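Local coordinates for protein putative cytochrome P450 120 (Synechocystis sp., PDB 2VE3) that binds heme and retinoic acid and probably works as a cytochrome P450 monooxygenase, at residues A[320-325]-A[341-346]; A[55-60]-A[334-339]; A[62-67]-A[329-334]. All coordinates share one frame; numbering follows the deposited sequence.

Contact 1 (A[320-325]-A[341-346]); sequences GGFREL and LVSYQI. With HEM (protoporphyrin IX containing Fe), chain C; REA (retinoic acid), chain D.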
loop_
_atom_site.group_PDB
_atom_site.type_symbol
_atom_site.label_atom_id
_atom_site.label_comp_id
_atom_site.label_asym_id
_atom_site.label_seq_id
_atom_site.Cartn_x
_atom_site.Cartn_y
_atom_site.Cartn_z
ATOM N N GLY A 320 7.702 1.357 -4.229
ATOM C CA GLY A 320 8.788 0.404 -4.232
ATOM C C GLY A 320 9.244 0.077 -2.828
ATOM O O GLY A 320 8.707 0.626 -1.857
ATOM N N GLY A 321 10.253 -0.798 -2.745
ATOM C CA GLY A 321 10.844 -1.259 -1.487
ATOM C C GLY A 321 12.353 -1.097 -1.546
ATOM O O GLY A 321 12.900 -0.706 -2.576
ATOM N N PHE A 322 13.020 -1.400 -0.437
ATOM C CA PHE A 322 14.470 -1.230 -0.292
ATOM C C PHE A 322 15.119 -2.440 0.371
ATOM O O PHE A 322 14.514 -3.093 1.222
ATOM C CB PHE A 322 14.788 0.036 0.499
ATOM C CG PHE A 322 14.174 1.268 -0.082
ATOM C CD1 PHE A 322 14.918 2.112 -0.894
ATOM C CD2 PHE A 322 12.833 1.577 0.169
ATOM C CE1 PHE A 322 14.336 3.259 -1.445
ATOM C CE2 PHE A 322 12.245 2.716 -0.377
ATOM C CZ PHE A 322 12.985 3.550 -1.187
ATOM N N ARG A 323 16.340 -2.752 -0.071
ATOM C CA ARG A 323 17.099 -3.918 0.399
ATOM C C ARG A 323 18.544 -3.507 0.594
ATOM O O ARG A 323 19.087 -2.771 -0.222
ATOM C CB ARG A 323 17.038 -5.065 -0.631
ATOM C CG ARG A 323 15.635 -5.544 -1.008
ATOM C CD ARG A 323 14.944 -6.312 0.111
ATOM N NE ARG A 323 13.652 -6.876 -0.294
ATOM C CZ ARG A 323 12.472 -6.261 -0.169
ATOM N NH1 ARG A 323 12.386 -5.048 0.367
ATOM N NH2 ARG A 323 11.360 -6.873 -0.555
ATOM N N GLU A 324 19.160 -3.953 1.682
ATOM C CA GLU A 324 20.602 -3.825 1.828
ATOM C C GLU A 324 21.265 -5.044 1.190
ATOM O O GLU A 324 20.797 -6.169 1.365
ATOM C CB GLU A 324 21.023 -3.716 3.303
ATOM C CG GLU A 324 22.519 -3.415 3.457
ATOM C CD GLU A 324 23.026 -3.444 4.884
ATOM O OE1 GLU A 324 22.225 -3.264 5.827
ATOM O OE2 GLU A 324 24.254 -3.637 5.057
ATOM N N LEU A 325 22.341 -4.821 0.447
ATOM C CA LEU A 325 23.147 -5.937 -0.036
ATOM C C LEU A 325 24.024 -6.435 1.108
ATOM O O LEU A 325 24.793 -5.661 1.674
ATOM C CB LEU A 325 24.006 -5.507 -1.218
ATOM C CG LEU A 325 23.293 -5.295 -2.549
ATOM C CD1 LEU A 325 23.898 -4.087 -3.280
ATOM C CD2 LEU A 325 23.343 -6.564 -3.403
ATOM N N LEU A 341 22.495 -0.059 -0.742
ATOM C CA LEU A 341 21.093 -0.432 -0.896
ATOM C C LEU A 341 20.665 -0.551 -2.358
ATOM O O LEU A 341 21.190 0.136 -3.228
ATOM C CB LEU A 341 20.192 0.602 -0.223
ATOM C CG LEU A 341 19.704 0.424 1.204
ATOM C CD1 LEU A 341 20.810 -0.007 2.153
ATOM C CD2 LEU A 341 19.050 1.726 1.654
ATOM N N VAL A 342 19.697 -1.429 -2.594
ATOM C CA VAL A 342 19.008 -1.548 -3.862
ATOM C C VAL A 342 17.553 -1.193 -3.616
ATOM O O VAL A 342 16.971 -1.583 -2.594
ATOM C CB VAL A 342 19.081 -3.011 -4.421
ATOM C CG1 VAL A 342 18.424 -3.116 -5.793
ATOM C CG2 VAL A 342 20.505 -3.479 -4.490
ATOM N N SER A 343 16.969 -0.437 -4.544
ATOM C CA SER A 343 15.536 -0.134 -4.523
ATOM C C SER A 343 14.862 -0.658 -5.777
ATOM O O SER A 343 15.282 -0.329 -6.896
ATOM C CB SER A 343 15.299 1.372 -4.440
ATOM O OG SER A 343 13.907 1.658 -4.409
ATOM N N TYR A 344 13.801 -1.446 -5.591
ATOM C CA TYR A 344 13.054 -1.971 -6.718
ATOM C C TYR A 344 11.839 -1.077 -6.905
ATOM O O TYR A 344 11.094 -0.820 -5.960
ATOM C CB TYR A 344 12.699 -3.467 -6.546
ATOM C CG TYR A 344 11.561 -3.767 -5.586
ATOM C CD1 TYR A 344 10.242 -3.890 -6.045
ATOM C CD2 TYR A 344 11.806 -3.951 -4.222
ATOM C CE1 TYR A 344 9.184 -4.168 -5.150
ATOM C CE2 TYR A 344 10.774 -4.229 -3.339
ATOM C CZ TYR A 344 9.467 -4.325 -3.806
ATOM O OH TYR A 344 8.468 -4.606 -2.932
ATOM N N GLN A 345 11.679 -0.572 -8.123
ATOM C CA GLN A 345 10.678 0.449 -8.400
ATOM C C GLN A 345 9.507 -0.151 -9.162
ATOM O O GLN A 345 9.606 -0.445 -10.364
ATOM C CB GLN A 345 11.298 1.619 -9.161
ATOM C CG GLN A 345 12.325 2.406 -8.332
ATOM C CD GLN A 345 11.651 3.212 -7.223
ATOM O OE1 GLN A 345 10.800 4.063 -7.496
ATOM N NE2 GLN A 345 11.995 2.913 -5.969
ATOM N N ILE A 346 8.418 -0.356 -8.430
ATOM C CA ILE A 346 7.178 -0.920 -8.972
ATOM C C ILE A 346 6.572 0.037 -10.016
ATOM O O ILE A 346 6.101 -0.387 -11.067
ATOM C CB ILE A 346 6.149 -1.214 -7.841
ATOM C CG1 ILE A 346 6.743 -2.157 -6.795
ATOM C CG2 ILE A 346 4.825 -1.773 -8.414
ATOM C CD1 ILE A 346 5.956 -2.213 -5.511
HETATM C CHA HEM C . 4.303 -5.454 2.343
HETATM C CHB HEM C . 1.927 -3.238 -1.274
HETATM C CHC HEM C . -2.169 -3.302 1.350
HETATM C CHD HEM C . 0.288 -4.985 5.145
HETATM C C1A HEM C . 4.037 -4.865 1.113
HETATM C C2A HEM C . 4.958 -4.674 0.007
HETATM C C3A HEM C . 4.284 -4.076 -0.994
HETATM C C4A HEM C . 2.933 -3.847 -0.544
HETATM C CMA HEM C . 4.817 -3.657 -2.377
HETATM C CAA HEM C . 6.432 -5.143 -0.017
HETATM C CBA HEM C . 7.406 -4.061 0.439
HETATM C CGA HEM C . 8.776 -4.698 0.534
HETATM O O1A HEM C . 9.292 -5.142 -0.533
HETATM O O2A HEM C . 9.346 -4.759 1.664
HETATM C C1B HEM C . 0.605 -3.101 -0.897
HETATM C C2B HEM C . -0.490 -2.627 -1.731
HETATM C C3B HEM C . -1.627 -2.653 -1.004
HETATM C C4B HEM C . -1.278 -3.136 0.306
HETATM C CMB HEM C . -0.333 -2.190 -3.204
HETATM C CAB HEM C . -3.076 -2.229 -1.409
HETATM C CBB HEM C . -3.586 -2.411 -2.637
HETATM C C1C HEM C . -1.893 -3.807 2.598
HETATM C C2C HEM C . -2.851 -4.065 3.655
HETATM C C3C HEM C . -2.176 -4.535 4.713
HETATM C C4C HEM C . -0.758 -4.567 4.350
HETATM C CMC HEM C . -4.386 -3.865 3.535
HETATM C CAC HEM C . -2.763 -4.996 6.078
HETATM C CBC HEM C . -3.241 -4.157 7.003
HETATM C C1D HEM C . 1.602 -5.180 4.770
HETATM C C2D HEM C . 2.662 -5.501 5.688
HETATM C C3D HEM C . 3.922 -5.642 4.826
HETATM C C4D HEM C . 3.485 -5.419 3.460
HETATM C CMD HEM C . 2.543 -5.657 7.226
HETATM C CAD HEM C . 5.358 -5.977 5.289
HETATM C CBD HEM C . 5.656 -7.424 4.901
HETATM C CGD HEM C . 7.039 -7.822 5.359
HETATM O O1D HEM C . 7.319 -9.047 5.335
HETATM O O2D HEM C . 7.867 -6.947 5.751
HETATM N NA HEM C . 2.819 -4.349 0.741
HETATM N NB HEM C . 0.090 -3.387 0.348
HETATM N NC HEM C . -0.621 -4.113 3.054
HETATM N ND HEM C . 2.113 -5.153 3.468
HETATM FE FE HEM C . 0.990 -4.507 1.803
HETATM C C1 REA D . 3.719 -0.834 3.454
HETATM C C2 REA D . 3.746 -1.710 4.703
HETATM C C3 REA D . 5.190 -2.046 5.078
HETATM C C4 REA D . 5.923 -0.781 5.517
HETATM C C5 REA D . 5.656 0.403 4.611
HETATM C C6 REA D . 4.629 0.390 3.660
HETATM C C7 REA D . 4.424 1.597 2.848
HETATM C C8 REA D . 5.321 1.878 1.727
HETATM C C9 REA D . 5.186 3.174 1.029
HETATM C C10 REA D . 6.341 3.597 0.265
HETATM C C11 REA D . 6.278 4.144 -1.079
HETATM C C12 REA D . 7.571 4.072 -1.758
HETATM C C13 REA D . 8.155 5.199 -2.484
HETATM C C14 REA D . 9.344 4.878 -3.170
HETATM C C15 REA D . 9.820 5.553 -4.363
HETATM C C16 REA D . 4.244 -1.629 2.243
HETATM C C17 REA D . 2.261 -0.432 3.227
HETATM C C18 REA D . 6.528 1.622 4.787
HETATM C C19 REA D . 3.954 4.042 1.126
HETATM C C20 REA D . 7.528 6.568 -2.460
HETATM O O1 REA D . 9.144 6.443 -4.906
HETATM O O2 REA D . 10.917 5.242 -4.851
#

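Contact 2 (A[55-60]-A[334-339]); sequences NVIFIS and FHFPKG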
loop_
_atom_site.group_PDB
_atom_site.type_symbol
_atom_site.label_atom_id
_atom_site.label_comp_id
_atom_site.label_asym_id
_atom_site.label_seq_id
_atom_site.Cartn_x
_atom_site.Cartn_y
_atom_site.Cartn_z
ATOM N N ASN A 55 24.115 4.936 -0.054
ATOM C CA ASN A 55 24.268 4.741 -1.493
ATOM C C ASN A 55 23.230 3.740 -1.972
ATOM O O ASN A 55 23.135 2.634 -1.425
ATOM C CB ASN A 55 25.687 4.246 -1.790
ATOM C CG ASN A 55 26.757 5.268 -1.374
ATOM O OD1 ASN A 55 26.510 6.482 -1.349
ATOM N ND2 ASN A 55 27.940 4.775 -1.047
ATOM N N VAL A 56 22.440 4.139 -2.971
ATOM C CA VAL A 56 21.286 3.338 -3.409
ATOM C C VAL A 56 21.310 3.115 -4.928
ATOM O O VAL A 56 21.521 4.056 -5.685
ATOM C CB VAL A 56 19.924 3.990 -2.989
ATOM C CG1 VAL A 56 18.738 3.021 -3.189
ATOM C CG2 VAL A 56 19.946 4.475 -1.504
ATOM N N ILE A 57 21.094 1.867 -5.353
ATOM C CA ILE A 57 20.935 1.537 -6.773
ATOM C C ILE A 57 19.455 1.292 -7.052
ATOM O O ILE A 57 18.836 0.458 -6.408
ATOM C CB ILE A 57 21.791 0.298 -7.184
ATOM C CG1 ILE A 57 23.268 0.534 -6.837
ATOM C CG2 ILE A 57 21.621 -0.019 -8.679
ATOM C CD1 ILE A 57 24.217 -0.593 -7.245
ATOM N N PHE A 58 18.891 2.055 -7.984
ATOM C CA PHE A 58 17.511 1.860 -8.425
ATOM C C PHE A 58 17.456 0.930 -9.652
ATOM O O PHE A 58 18.125 1.167 -10.661
ATOM C CB PHE A 58 16.869 3.203 -8.776
ATOM C CG PHE A 58 16.346 3.991 -7.581
ATOM C CD1 PHE A 58 15.033 4.449 -7.569
ATOM C CD2 PHE A 58 17.169 4.307 -6.501
ATOM C CE1 PHE A 58 14.536 5.192 -6.490
ATOM C CE2 PHE A 58 16.681 5.049 -5.425
ATOM C CZ PHE A 58 15.368 5.492 -5.425
ATOM N N ILE A 59 16.639 -0.113 -9.545
ATOM C CA ILE A 59 16.396 -1.071 -10.622
ATOM C C ILE A 59 14.891 -1.219 -10.849
ATOM O O ILE A 59 14.086 -0.855 -9.970
ATOM C CB ILE A 59 16.989 -2.465 -10.290
ATOM C CG1 ILE A 59 16.329 -3.064 -9.025
ATOM C CG2 ILE A 59 18.506 -2.383 -10.189
ATOM C CD1 ILE A 59 16.719 -4.506 -8.702
ATOM N N SER A 60 14.518 -1.740 -12.022
ATOM C CA SER A 60 13.109 -2.077 -12.344
ATOM C C SER A 60 12.957 -3.095 -13.496
ATOM O O SER A 60 13.925 -3.464 -14.155
ATOM C CB SER A 60 12.297 -0.808 -12.639
ATOM O OG SER A 60 12.757 -0.186 -13.820
ATOM N N PHE A 334 27.016 -4.661 -13.846
ATOM C CA PHE A 334 27.415 -3.728 -12.777
ATOM C C PHE A 334 27.759 -4.414 -11.455
ATOM O O PHE A 334 27.156 -5.415 -11.092
ATOM C CB PHE A 334 26.327 -2.681 -12.531
ATOM C CG PHE A 334 26.135 -1.722 -13.667
ATOM C CD1 PHE A 334 27.106 -0.771 -13.965
ATOM C CD2 PHE A 334 24.975 -1.764 -14.433
ATOM C CE1 PHE A 334 26.921 0.127 -15.010
ATOM C CE2 PHE A 334 24.780 -0.880 -15.478
ATOM C CZ PHE A 334 25.751 0.072 -15.770
ATOM N N HIS A 335 28.744 -3.864 -10.753
ATOM C CA HIS A 335 29.043 -4.264 -9.383
ATOM C C HIS A 335 27.977 -3.655 -8.463
ATOM O O HIS A 335 27.773 -2.445 -8.469
ATOM C CB HIS A 335 30.450 -3.778 -9.010
ATOM C CG HIS A 335 30.874 -4.121 -7.617
ATOM N ND1 HIS A 335 31.670 -3.286 -6.862
ATOM C CD2 HIS A 335 30.623 -5.203 -6.842
ATOM C CE1 HIS A 335 31.888 -3.837 -5.681
ATOM N NE2 HIS A 335 31.259 -4.996 -5.640
ATOM N N PHE A 336 27.251 -4.515 -7.744
ATOM C CA PHE A 336 26.320 -4.102 -6.689
ATOM C C PHE A 336 27.053 -4.336 -5.361
ATOM O O PHE A 336 27.071 -5.460 -4.849
ATOM C CB PHE A 336 25.011 -4.919 -6.745
ATOM C CG PHE A 336 24.014 -4.446 -7.791
ATOM C CD1 PHE A 336 22.711 -4.125 -7.429
ATOM C CD2 PHE A 336 24.372 -4.345 -9.139
ATOM C CE1 PHE A 336 21.777 -3.706 -8.391
ATOM C CE2 PHE A 336 23.455 -3.919 -10.100
ATOM C CZ PHE A 336 22.152 -3.611 -9.726
ATOM N N PRO A 337 27.698 -3.287 -4.821
ATOM C CA PRO A 337 28.599 -3.442 -3.666
ATOM C C PRO A 337 27.916 -3.772 -2.337
ATOM O O PRO A 337 26.870 -3.213 -2.001
ATOM C CB PRO A 337 29.306 -2.087 -3.588
ATOM C CG PRO A 337 28.999 -1.393 -4.932
ATOM C CD PRO A 337 27.654 -1.894 -5.295
ATOM N N LYS A 338 28.521 -4.692 -1.589
ATOM C CA LYS A 338 28.062 -5.045 -0.244
ATOM C C LYS A 338 27.792 -3.807 0.630
ATOM O O LYS A 338 28.615 -2.887 0.697
ATOM C CB LYS A 338 29.086 -5.982 0.415
ATOM C CG LYS A 338 28.870 -6.209 1.898
ATOM C CD LYS A 338 29.605 -7.432 2.385
ATOM C CE LYS A 338 29.386 -7.625 3.869
ATOM N NZ LYS A 338 29.996 -6.504 4.649
ATOM N N GLY A 339 26.629 -3.775 1.282
ATOM C CA GLY A 339 26.299 -2.685 2.206
ATOM C C GLY A 339 25.613 -1.486 1.568
ATOM O O GLY A 339 25.073 -0.614 2.264
#

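Contact 3 (A[62-67]-A[329-334]); sequences ALANRF and CQFQGF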
loop_
_atom_site.group_PDB
_atom_site.type_symbol
_atom_site.label_atom_id
_atom_site.label_comp_id
_atom_site.label_asym_id
_atom_site.label_seq_id
_atom_site.Cartn_x
_atom_site.Cartn_y
_atom_site.Cartn_z
ATOM N N ALA A 62 10.986 -6.876 -15.036
ATOM C CA ALA A 62 10.843 -8.277 -14.636
ATOM C C ALA A 62 12.163 -8.916 -14.167
ATOM O O ALA A 62 12.220 -9.570 -13.125
ATOM C CB ALA A 62 10.223 -9.086 -15.775
ATOM N N LEU A 63 13.223 -8.714 -14.933
ATOM C CA LEU A 63 14.492 -9.379 -14.656
ATOM C C LEU A 63 15.180 -8.863 -13.405
ATOM O O LEU A 63 15.751 -9.645 -12.651
ATOM C CB LEU A 63 15.436 -9.298 -15.857
ATOM C CG LEU A 63 15.115 -10.098 -17.128
ATOM C CD1 LEU A 63 16.409 -10.436 -17.802
ATOM C CD2 LEU A 63 14.340 -11.380 -16.855
ATOM N N ALA A 64 15.130 -7.549 -13.196
ATOM C CA ALA A 64 15.672 -6.937 -11.987
ATOM C C ALA A 64 14.865 -7.370 -10.755
ATOM O O ALA A 64 15.437 -7.593 -9.678
ATOM C CB ALA A 64 15.700 -5.429 -12.119
ATOM N N ASN A 65 13.550 -7.518 -10.935
ATOM C CA ASN A 65 12.658 -8.012 -9.880
ATOM C C ASN A 65 12.915 -9.480 -9.570
ATOM O O ASN A 65 12.826 -9.904 -8.423
ATOM C CB ASN A 65 11.179 -7.808 -10.241
ATOM C CG ASN A 65 10.779 -6.351 -10.271
ATOM O OD1 ASN A 65 11.487 -5.492 -9.751
ATOM N ND2 ASN A 65 9.659 -6.061 -10.911
ATOM N N ARG A 66 13.220 -10.248 -10.611
ATOM C CA ARG A 66 13.609 -11.647 -10.474
ATOM C C ARG A 66 14.884 -11.762 -9.628
ATOM O O ARG A 66 14.914 -12.458 -8.631
ATOM C CB ARG A 66 13.789 -12.268 -11.877
ATOM C CG ARG A 66 14.049 -13.767 -11.898
ATOM C CD ARG A 66 14.349 -14.273 -13.310
ATOM N NE ARG A 66 13.157 -14.323 -14.174
ATOM C CZ ARG A 66 13.180 -14.611 -15.480
ATOM N NH1 ARG A 66 14.333 -14.883 -16.097
ATOM N NH2 ARG A 66 12.048 -14.635 -16.173
ATOM N N PHE A 67 15.924 -11.050 -10.044
ATOM C CA PHE A 67 17.190 -10.918 -9.317
ATOM C C PHE A 67 17.009 -10.619 -7.809
ATOM O O PHE A 67 17.587 -11.301 -6.934
ATOM C CB PHE A 67 18.026 -9.839 -10.046
ATOM C CG PHE A 67 19.181 -9.281 -9.254
ATOM C CD1 PHE A 67 20.291 -10.068 -8.941
ATOM C CD2 PHE A 67 19.175 -7.952 -8.855
ATOM C CE1 PHE A 67 21.364 -9.542 -8.211
ATOM C CE2 PHE A 67 20.247 -7.416 -8.126
ATOM C CZ PHE A 67 21.343 -8.218 -7.806
ATOM N N CYS A 329 27.511 -8.347 -5.132
ATOM C CA CYS A 329 26.767 -8.909 -6.267
ATOM C C CYS A 329 27.074 -8.213 -7.586
ATOM O O CYS A 329 27.667 -7.142 -7.601
ATOM C CB CYS A 329 25.252 -8.863 -5.992
ATOM S SG CYS A 329 24.588 -10.318 -5.138
ATOM N N GLN A 330 26.669 -8.837 -8.689
ATOM C CA GLN A 330 26.680 -8.178 -9.992
ATOM C C GLN A 330 25.349 -8.386 -10.711
ATOM O O GLN A 330 24.707 -9.421 -10.557
ATOM C CB GLN A 330 27.844 -8.662 -10.868
ATOM C CG GLN A 330 27.821 -10.160 -11.233
ATOM C CD GLN A 330 28.667 -10.484 -12.461
ATOM O OE1 GLN A 330 28.314 -10.128 -13.592
ATOM N NE2 GLN A 330 29.795 -11.151 -12.241
ATOM N N PHE A 331 24.938 -7.401 -11.497
ATOM C CA PHE A 331 23.703 -7.521 -12.265
ATOM C C PHE A 331 23.829 -6.727 -13.540
ATOM O O PHE A 331 24.217 -5.562 -13.512
ATOM C CB PHE A 331 22.465 -7.086 -11.453
ATOM C CG PHE A 331 21.174 -7.109 -12.244
ATOM C CD1 PHE A 331 20.670 -8.314 -12.753
ATOM C CD2 PHE A 331 20.464 -5.933 -12.480
ATOM C CE1 PHE A 331 19.485 -8.341 -13.505
ATOM C CE2 PHE A 331 19.267 -5.951 -13.223
ATOM C CZ PHE A 331 18.784 -7.159 -13.739
ATOM N N GLN A 332 23.505 -7.375 -14.655
ATOM C CA GLN A 332 23.646 -6.790 -15.988
ATOM C C GLN A 332 24.903 -5.934 -16.136
ATOM O O GLN A 332 24.840 -4.781 -16.572
ATOM C CB GLN A 332 22.366 -6.046 -16.400
ATOM C CG GLN A 332 21.358 -6.972 -17.080
ATOM C CD GLN A 332 19.930 -6.454 -17.089
ATOM O OE1 GLN A 332 18.989 -7.216 -17.348
ATOM N NE2 GLN A 332 19.754 -5.165 -16.812
ATOM N N GLY A 333 26.040 -6.508 -15.750
ATOM C CA GLY A 333 27.336 -5.877 -15.938
ATOM C C GLY A 333 27.804 -4.876 -14.897
ATOM O O GLY A 333 28.880 -4.289 -15.051
ATOM N N PHE A 334 27.016 -4.661 -13.846
ATOM C CA PHE A 334 27.415 -3.728 -12.777
ATOM C C PHE A 334 27.759 -4.414 -11.455
ATOM O O PHE A 334 27.156 -5.415 -11.092
ATOM C CB PHE A 334 26.327 -2.681 -12.531
ATOM C CG PHE A 334 26.135 -1.722 -13.667
ATOM C CD1 PHE A 334 27.106 -0.771 -13.965
ATOM C CD2 PHE A 334 24.975 -1.764 -14.433
ATOM C CE1 PHE A 334 26.921 0.127 -15.010
ATOM C CE2 PHE A 334 24.780 -0.880 -15.478
ATOM C CZ PHE A 334 25.751 0.072 -15.770
#

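Contact 1 (A[320-325]-A[341-346])
Arg323 and Val342 face each other backbone to backbone and form the straightest rungs of an antiparallel ladder: Val342 N gives to Arg323 O at 2.8 Å, and Arg323 N to Val342 O at 2.9 Å. Toward Gly321 the ladder slackens, with Tyr344 N 3.2 Å from Gly321 O and a weak bond returned from Gly321 N to Tyr344 O. Gly321 O has a second donor, Ser343 OG, which reaches it from the opposite face of the carbonyl plane.

Among polar side chains, Ser343 OG also lies over one face of the Phe322 ring, 3.4 Å from CE1, and takes an in-plane N-H from Gln345 NE2. Gln345 NE2 also bonds retinoic acid O2, at 2.8 Å, so the serine helps fix the turn of the amide.

Arg323 and Tyr344 project from the other face and share a heme propionate. Arg323 NH2 comes edge-on to heme O1A at 2.7 Å (159°), while Tyr344 OH meets the same oxygen at 2.6 Å. NH1 adds weak bonds to both carboxylate oxygens and, the chain bending at chi2 (-71°), donates to Phe322 O, above that carbonyl's plane. A leucine in place of Arg323 would probably leave the propionate without a cationic mate on this strand, and Phe322 O without that donor.

Apolar packing is lighter: Leu325 CD1 rests on Val342 CG2, and Leu341 CD1 meets Glu324 CB. These are neighbouring strands of the mixed sheet of the cytochrome P450 fold, with a heme-propionate site on one face and the retinoic acid pocket on the other.

Contact 2 (A[55-60]-A[334-339])
Ile57 meets Phe336 with both of its methyls. Its CB starts 4.2 Å from Phe336 CE1, already within touch of the ring. From there the chain forks. The CG2 branch goes to the outer part of the ring, 3.7 Å from Phe336 CE1 and almost as near CZ. In the other branch CG1 only carries CD1 outward, and because the chain is fully extended (chi2 -178°) this tip lands over the ring face, Ile57 CD1 lying 3.9 Å from the Phe336 centroid and 14° off the normal: a CH-pi contact. The same CD1 also touches Pro337 CD, at 4.2 Å, off to one side of the ring.

A second isoleucine completes the grip. Ile59 CG2 comes in at the ring's edge, in its plane, 3.9 Å from Phe336 CZ. Beyond the two segments, Phe67 meets Phe336 edge-to-face, and Val342 covers another part of the ring.

With the strand axes about 10 Å apart, backbone bonding between them is not possible here. The contact rests on methyls against an aromatic ring, which implies cohesion by dispersion and exclusion of water, with shape rather than polar direction fixing the fit.

Contact 3 (A[62-67]-A[329-334])
Leu63 opens the contact from the first turn of the helix. Its side chain meets that of Gln332 at about a right angle, CD1 lying 4.2 Å from Gln332 OE1, a loose touch at the surface. Its backbone does more, since the carbonyl group sits beside the far end of the Phe331 ring.

Ala64 comes next and is the tightest point. Its CA is 3.6 Å from Phe331 CZ and its CB 3.8 Å from Phe331 CE2. The small methyl lets the ring's tip lie close against the helix backbone.

The partner is a tight beta-hairpin. Phe331 and Phe334 flank a type I' turn, with Gln332 and Gly333 at its corners. Phe334 N to Phe331 O, at 3.0 Å, closes the turn, and Phe331 N returns a bond to Phe334 O, as in a two-residue hairpin. In the P450 fold this hairpin corresponds to sheet beta2, inserted between two strands of sheet beta1 (320-325 and 341-345), here packed on the B helix that follows strand 54-59. Gln332 CB folds back over the centre of one face of the Phe331 ring, while Phe67 takes the opposite face.

One turn further along the helix, Phe67 carries the larger share. Its CG stands anti to its own N (chi1 164°), and Phe331 does likewise (chi1 176°), which carries each ring out toward the other segment. They form an offset stack, planes 8° apart and centroids of the Phe67 and Phe331 rings 4.8 Å apart. The slip puts Phe331 CB over the centre of the Phe67 ring, 4.0 Å from its centroid, in a CH-pi contact. At the edge of the Phe67 ring, CZ reaches Cys329 CB at 4.4 Å. Phe76 and Phe336 each meet Phe67 edge-to-face.

Overall arrangement
Contact 1 lies deepest, a buried strand pair whose polar groups serve both bound ligands. Contact 2 is also buried but farther from the chain's centre, and contact 3 reaches the surface. The chemistry changes accordingly: backbone bonds and a heme-propionate site in the first, methyl-to-ring packing in the second, stacked rings in the third. Strand 341-345 of contact 1 is bonded to strand 54-59 of contact 2, which leads straight into the helix of contact 3. Contacts 2 and 3 share the hairpin 329-336, and Phe336 links them by touching Phe331. The hairpin between the paired strands of contact 1 thus packs back on strand 54-59 and helix 62-68.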